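Local coordinates for protein putative ribosomal N-acetyltransferase YdaF (Bacillus subtilis, PDB 1NSL) that is a putative N-acetyltransferase of the GNAT family that forms hexamers and may acetylate the N termini of ribosomal proteins, at residues L15-D20 with D58-Y63; D20-A25 with T50-I55. All blocks are in the same frame, centred on the assembly; numbering follows the deposited sequence.

Contact 1: residues L15-D20 with D58-Y63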
loop_
_atom_site.group_PDB
_atom_site.type_symbol
_atom_site.label_atom_id
_atom_site.label_comp_id
_atom_site.label_asym_id
_atom_site.label_seq_id
_atom_site.Cartn_x
_atom_site.Cartn_y
_atom_site.Cartn_z
ATOM N N LEU C 15 -20.789 -11.424 -7.237
ATOM C CA LEU C 15 -19.567 -10.658 -7.410
ATOM C C LEU C 15 -18.835 -11.487 -8.377
ATOM O O LEU C 15 -19.024 -12.673 -8.390
ATOM C CB LEU C 15 -18.732 -10.607 -6.156
ATOM C CG LEU C 15 -18.783 -9.380 -5.240
ATOM C CD1 LEU C 15 -17.851 -9.668 -4.010
ATOM C CD2 LEU C 15 -18.294 -8.151 -5.926
ATOM N N LEU C 16 -18.036 -10.870 -9.237
ATOM C CA LEU C 16 -17.258 -11.676 -10.173
ATOM C C LEU C 16 -16.035 -12.167 -9.405
ATOM O O LEU C 16 -15.720 -11.637 -8.364
ATOM C CB LEU C 16 -16.813 -10.827 -11.354
ATOM C CG LEU C 16 -17.925 -10.347 -12.243
ATOM C CD1 LEU C 16 -17.672 -8.923 -12.838
ATOM C CD2 LEU C 16 -18.123 -11.362 -13.332
ATOM N N GLU C 17 -15.353 -13.175 -9.923
ATOM C CA GLU C 17 -14.149 -13.679 -9.294
ATOM C C GLU C 17 -13.053 -13.792 -10.332
ATOM O O GLU C 17 -13.334 -14.023 -11.500
ATOM C CB GLU C 17 -14.386 -15.084 -8.766
ATOM C CG GLU C 17 -15.710 -15.306 -8.111
ATOM C CD GLU C 17 -15.861 -16.747 -7.696
ATOM O OE1 GLU C 17 -14.875 -17.513 -7.874
ATOM O OE2 GLU C 17 -16.972 -17.099 -7.218
ATOM N N PRO C 18 -11.801 -13.732 -9.912
ATOM C CA PRO C 18 -10.725 -13.883 -10.869
ATOM C C PRO C 18 -10.981 -15.033 -11.823
ATOM O O PRO C 18 -10.729 -14.894 -12.987
ATOM C CB PRO C 18 -9.505 -14.056 -9.973
ATOM C CG PRO C 18 -9.837 -13.175 -8.849
ATOM C CD PRO C 18 -11.274 -13.547 -8.553
ATOM N N LYS C 19 -11.516 -16.148 -11.400
ATOM C CA LYS C 19 -11.699 -17.152 -12.450
ATOM C C LYS C 19 -12.767 -16.820 -13.578
ATOM O O LYS C 19 -12.853 -17.555 -14.575
ATOM C CB LYS C 19 -11.943 -18.517 -11.842
ATOM C CG LYS C 19 -13.330 -18.638 -11.205
ATOM C CD LYS C 19 -13.406 -19.971 -10.413
ATOM C CE LYS C 19 -14.834 -20.249 -9.868
ATOM N NZ LYS C 19 -15.024 -21.752 -9.705
ATOM N N ASP C 20 -13.552 -15.747 -13.432
ATOM C CA ASP C 20 -14.481 -15.356 -14.477
ATOM C C ASP C 20 -13.744 -14.585 -15.569
ATOM O O ASP C 20 -14.330 -14.218 -16.588
ATOM C CB ASP C 20 -15.606 -14.433 -13.971
ATOM C CG ASP C 20 -16.553 -15.093 -12.965
ATOM O OD1 ASP C 20 -16.994 -16.293 -13.121
ATOM O OD2 ASP C 20 -16.933 -14.427 -11.966
ATOM N N ASP C 58 -9.639 -5.449 -8.071
ATOM C CA ASP C 58 -10.055 -4.208 -7.442
ATOM C C ASP C 58 -11.536 -4.230 -7.277
ATOM O O ASP C 58 -12.012 -3.782 -6.267
ATOM C CB ASP C 58 -9.748 -2.916 -8.152
ATOM C CG ASP C 58 -8.325 -2.755 -8.589
ATOM O OD1 ASP C 58 -7.340 -3.255 -7.958
ATOM O OD2 ASP C 58 -8.118 -2.028 -9.624
ATOM N N TRP C 59 -12.304 -4.718 -8.232
ATOM C CA TRP C 59 -13.761 -4.535 -8.035
ATOM C C TRP C 59 -14.156 -5.164 -6.686
ATOM O O TRP C 59 -14.933 -4.573 -5.874
ATOM C CB TRP C 59 -14.640 -5.099 -9.161
ATOM C CG TRP C 59 -14.640 -4.335 -10.448
ATOM C CD1 TRP C 59 -14.454 -2.987 -10.615
ATOM C CD2 TRP C 59 -14.797 -4.868 -11.768
ATOM N NE1 TRP C 59 -14.521 -2.653 -11.950
ATOM C CE2 TRP C 59 -14.734 -3.792 -12.677
ATOM C CE3 TRP C 59 -15.008 -6.146 -12.279
ATOM C CZ2 TRP C 59 -14.854 -3.966 -14.052
ATOM C CZ3 TRP C 59 -15.133 -6.299 -13.654
ATOM C CH2 TRP C 59 -15.047 -5.224 -14.517
ATOM N N ARG C 60 -13.583 -6.344 -6.439
ATOM C CA ARG C 60 -13.869 -7.041 -5.226
ATOM C C ARG C 60 -13.500 -6.207 -4.010
ATOM O O ARG C 60 -14.274 -6.153 -3.035
ATOM C CB ARG C 60 -13.236 -8.409 -5.200
ATOM C CG ARG C 60 -13.914 -9.434 -6.084
ATOM C CD ARG C 60 -13.161 -10.685 -6.180
ATOM N NE ARG C 60 -13.370 -11.461 -4.968
ATOM C CZ ARG C 60 -14.453 -12.205 -4.757
ATOM N NH1 ARG C 60 -15.369 -12.283 -5.688
ATOM N NH2 ARG C 60 -14.616 -12.899 -3.636
ATOM N N ARG C 61 -12.393 -5.489 -4.029
ATOM C CA ARG C 61 -12.155 -4.737 -2.819
ATOM C C ARG C 61 -13.158 -3.598 -2.650
ATOM O O ARG C 61 -13.439 -3.130 -1.566
ATOM C CB ARG C 61 -10.729 -4.214 -2.762
ATOM C CG ARG C 61 -9.694 -5.243 -2.415
ATOM C CD ARG C 61 -8.290 -4.784 -2.749
ATOM N NE ARG C 61 -7.445 -5.877 -3.240
ATOM C CZ ARG C 61 -6.942 -5.955 -4.481
ATOM N NH1 ARG C 61 -7.216 -4.980 -5.369
ATOM N NH2 ARG C 61 -6.148 -6.989 -4.807
ATOM N N GLN C 62 -13.690 -3.124 -3.742
ATOM C CA GLN C 62 -14.564 -1.995 -3.624
ATOM C C GLN C 62 -15.797 -2.498 -2.910
ATOM O O GLN C 62 -16.341 -1.867 -2.040
ATOM C CB GLN C 62 -14.896 -1.461 -5.011
ATOM C CG GLN C 62 -13.926 -0.442 -5.579
ATOM C CD GLN C 62 -14.194 -0.166 -7.096
ATOM O OE1 GLN C 62 -15.379 -0.064 -7.572
ATOM N NE2 GLN C 62 -13.078 -0.056 -7.863
ATOM N N TYR C 63 -16.214 -3.689 -3.276
ATOM C CA TYR C 63 -17.347 -4.287 -2.649
ATOM C C TYR C 63 -16.975 -4.488 -1.198
ATOM O O TYR C 63 -17.787 -4.489 -0.355
ATOM C CB TYR C 63 -17.655 -5.644 -3.297
ATOM C CG TYR C 63 -18.610 -6.447 -2.491
ATOM C CD1 TYR C 63 -19.938 -6.117 -2.430
ATOM C CD2 TYR C 63 -18.170 -7.485 -1.714
ATOM C CE1 TYR C 63 -20.799 -6.807 -1.621
ATOM C CE2 TYR C 63 -19.023 -8.162 -0.921
ATOM C CZ TYR C 63 -20.321 -7.831 -0.880
ATOM O OH TYR C 63 -21.133 -8.585 -0.104
#
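The backbone oxygen of L16 takes a hydrogen bond from the guanidinium of R60, with R60 NH1 2.8 Å from L16 O. The N-H...O angle is 147°. The oxygen lies at the edge of the guanidinium, close to its plane. The donor is tilted 34° from the carbonyl plane of L16. The R60 side chain bends at its third torsion, and this turn brings NH1 back to the loop. Its aliphatic part follows the same carbonyl, with R60 CD 3.5 Å from L16 O. L15 CD1 lies over one face of the guanidinium. L15 also covers a face of the Y63 ring: its CG stands 4.3 Å from the centroid, a CH-pi contact offset toward the rim. The Y63 ring swings out opposite the backbone N (chi1 167°), which sets its face against L15. L16 CD1 packs 3.7 Å from W59 CZ3, and the two side chains lie side by side. Within the loop, E17 N donates to D20 OD2 at 2.9 Å, from above the carboxylate plane; D20 also pairs with R14. R60 NE and NH2 bond to the backbone oxygens A64 O and Y63 O of the second subunit. Replacing R60 with an alanine would probably cost L16 O this donor and remove both bonds to the second subunit. This contact joins the loop after strand 11-15 to helix 48-65 of the GNAT domain. One buried arginine thus spreads its N-H groups over backbone oxygens of two subunits, so the loop and the subunit interface share one guanidinium.

Contact 2: residues D20-A25 with T50-I55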
loop_
_atom_site.group_PDB
_atom_site.type_symbol
_atom_site.label_atom_id
_atom_site.label_comp_id
_atom_site.label_asym_id
_atom_site.label_seq_id
_atom_site.Cartn_x
_atom_site.Cartn_y
_atom_site.Cartn_z
ATOM N N ASP C 20 -13.552 -15.747 -13.432
ATOM C CA ASP C 20 -14.481 -15.356 -14.477
ATOM C C ASP C 20 -13.744 -14.585 -15.569
ATOM O O ASP C 20 -14.330 -14.218 -16.588
ATOM C CB ASP C 20 -15.606 -14.433 -13.971
ATOM C CG ASP C 20 -16.553 -15.093 -12.965
ATOM O OD1 ASP C 20 -16.994 -16.293 -13.121
ATOM O OD2 ASP C 20 -16.933 -14.427 -11.966
ATOM N N ALA C 21 -12.471 -14.289 -15.368
ATOM C CA ALA C 21 -11.786 -13.464 -16.395
ATOM C C ALA C 21 -11.802 -13.965 -17.887
ATOM O O ALA C 21 -12.234 -13.218 -18.781
ATOM C CB ALA C 21 -10.375 -13.049 -15.953
ATOM N N GLU C 22 -11.319 -15.172 -18.173
ATOM C CA GLU C 22 -11.463 -15.662 -19.555
ATOM C C GLU C 22 -12.901 -15.377 -20.102
ATOM O O GLU C 22 -13.029 -14.690 -21.094
ATOM C CB GLU C 22 -11.050 -17.154 -19.736
ATOM C CG GLU C 22 -9.819 -17.592 -18.928
ATOM C CD GLU C 22 -10.157 -17.831 -17.445
ATOM O OE1 GLU C 22 -10.434 -18.995 -17.056
ATOM O OE2 GLU C 22 -10.194 -16.852 -16.654
ATOM N N ARG C 23 -13.972 -15.852 -19.442
ATOM C CA ARG C 23 -15.324 -15.635 -19.958
ATOM C C ARG C 23 -15.703 -14.164 -20.087
ATOM O O ARG C 23 -16.312 -13.786 -21.075
ATOM C CB ARG C 23 -16.385 -16.433 -19.197
ATOM C CG ARG C 23 -16.231 -17.937 -19.440
ATOM C CD ARG C 23 -17.232 -18.908 -18.708
ATOM N NE ARG C 23 -16.973 -20.356 -18.939
ATOM C CZ ARG C 23 -17.752 -21.348 -18.469
ATOM N NH1 ARG C 23 -17.459 -22.625 -18.724
ATOM N NH2 ARG C 23 -18.846 -21.068 -17.755
ATOM N N LEU C 24 -15.339 -13.329 -19.119
ATOM C CA LEU C 24 -15.643 -11.922 -19.217
ATOM C C LEU C 24 -14.937 -11.306 -20.432
ATOM O O LEU C 24 -15.544 -10.638 -21.251
ATOM C CB LEU C 24 -15.208 -11.197 -17.956
ATOM C CG LEU C 24 -15.568 -9.718 -17.884
ATOM C CD1 LEU C 24 -17.042 -9.614 -17.958
ATOM C CD2 LEU C 24 -15.121 -9.109 -16.617
ATOM N N ALA C 25 -13.649 -11.531 -20.551
ATOM C CA ALA C 25 -12.901 -10.930 -21.635
ATOM C C ALA C 25 -13.447 -11.354 -23.003
ATOM O O ALA C 25 -13.547 -10.563 -23.932
ATOM C CB ALA C 25 -11.409 -11.295 -21.510
ATOM N N THR C 50 -5.323 -9.159 -17.489
ATOM C CA THR C 50 -5.629 -7.928 -16.807
ATOM C C THR C 50 -6.871 -8.054 -15.934
ATOM O O THR C 50 -6.822 -7.667 -14.770
ATOM C CB THR C 50 -5.698 -6.748 -17.792
ATOM O OG1 THR C 50 -4.424 -6.604 -18.489
ATOM C CG2 THR C 50 -5.884 -5.428 -17.023
ATOM N N TYR C 51 -7.964 -8.627 -16.442
ATOM C CA TYR C 51 -9.133 -8.808 -15.578
ATOM C C TYR C 51 -8.852 -9.719 -14.393
ATOM O O TYR C 51 -9.395 -9.534 -13.303
ATOM C CB TYR C 51 -10.363 -9.322 -16.336
ATOM C CG TYR C 51 -10.969 -8.266 -17.159
ATOM C CD1 TYR C 51 -10.681 -8.169 -18.523
ATOM C CD2 TYR C 51 -11.761 -7.313 -16.588
ATOM C CE1 TYR C 51 -11.224 -7.159 -19.279
ATOM C CE2 TYR C 51 -12.290 -6.301 -17.337
ATOM C CZ TYR C 51 -12.030 -6.232 -18.657
ATOM O OH TYR C 51 -12.580 -5.224 -19.368
ATOM N N ARG C 52 -8.012 -10.711 -14.610
ATOM C CA ARG C 52 -7.704 -11.624 -13.538
ATOM C C ARG C 52 -6.813 -11.003 -12.503
ATOM O O ARG C 52 -6.982 -11.219 -11.308
ATOM C CB ARG C 52 -6.992 -12.838 -14.086
ATOM C CG ARG C 52 -6.981 -13.999 -13.156
ATOM C CD ARG C 52 -6.659 -15.361 -13.818
ATOM N NE ARG C 52 -5.890 -15.138 -15.029
ATOM C CZ ARG C 52 -6.237 -15.562 -16.231
ATOM N NH1 ARG C 52 -7.336 -16.288 -16.403
ATOM N NH2 ARG C 52 -5.469 -15.268 -17.261
ATOM N N GLU C 53 -5.839 -10.224 -12.920
ATOM C CA GLU C 53 -4.881 -9.815 -11.907
ATOM C C GLU C 53 -5.158 -8.475 -11.238
ATOM O O GLU C 53 -4.729 -8.217 -10.110
ATOM C CB GLU C 53 -3.463 -9.875 -12.476
ATOM C CG GLU C 53 -2.991 -11.265 -12.894
ATOM C CD GLU C 53 -2.008 -11.176 -14.065
ATOM O OE1 GLU C 53 -1.491 -10.058 -14.304
ATOM O OE2 GLU C 53 -1.744 -12.196 -14.773
ATOM N N THR C 54 -5.922 -7.648 -11.933
ATOM C CA THR C 54 -6.112 -6.284 -11.558
ATOM C C THR C 54 -7.553 -5.895 -11.535
ATOM O O THR C 54 -8.085 -5.497 -10.500
ATOM C CB THR C 54 -5.419 -5.454 -12.599
ATOM O OG1 THR C 54 -4.012 -5.633 -12.421
ATOM C CG2 THR C 54 -5.638 -4.004 -12.351
ATOM N N ILE C 55 -8.227 -6.013 -12.669
ATOM C CA ILE C 55 -9.554 -5.455 -12.676
ATOM C C ILE C 55 -10.531 -6.184 -11.792
ATOM O O ILE C 55 -11.275 -5.547 -11.047
ATOM C CB ILE C 55 -10.104 -5.269 -14.067
ATOM C CG1 ILE C 55 -9.311 -4.206 -14.803
ATOM C CG2 ILE C 55 -11.518 -4.768 -13.969
ATOM C CD1 ILE C 55 -9.590 -4.203 -16.244
#
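Helix 21-25 and helix 50-55 pass each other at 111° between their N-to-C directions, with the axes of these short segments 9.2 Å apart at their closest. They belong to the two helices that follow strand 11-15 in this GNAT domain, before strand 69-75. A21 and R52 bring the backbones nearest, their CA atoms 5.3 Å apart. The small A21 side chain suits this close approach: its CB points at the other helix and lies 3.7 Å from Y51 CB. It also packs against the backbone N and the CB of R52. L24 crosses Y51 at about a right angle. L24 CD2 comes 4.3 Å from the Y51 ring centroid in an off-centre CH-pi contact. I55, from the next turn of the Y51 helix, places CD1 over one face of that ring. L24 also reaches L79 and M82 of strand 78-89, so helix 21-30 packs on the sheet here. At the more exposed border, E22 bends at chi2 toward R52. The carboxylate and guanidinium planes stand 49° apart. R52 NH2 has a second acidic partner in D49, while R52 NH1 meets E22 OE2 at 2.9 Å in a salt bridge.

From the N terminus, strand 11-15 runs into the loop 15-20, and helix 21-30 follows. The chain then reaches helix 48-65, which serves both contacts. Contact 2 closes the inner loop, from 20-25 to 50-55. Contact 1 closes the outer one, from 15-20 to 58-63, so contact 2 is nested inside it. D20 belongs to both. The N-terminal half of helix 48-65 meets helix 21-30, and its later turns meet the 15-20 segment. The contacts also touch, as W59 packs on both L24 and Y51. Contact 1 adjoins the second subunit, whereas contact 2 remains within one chain.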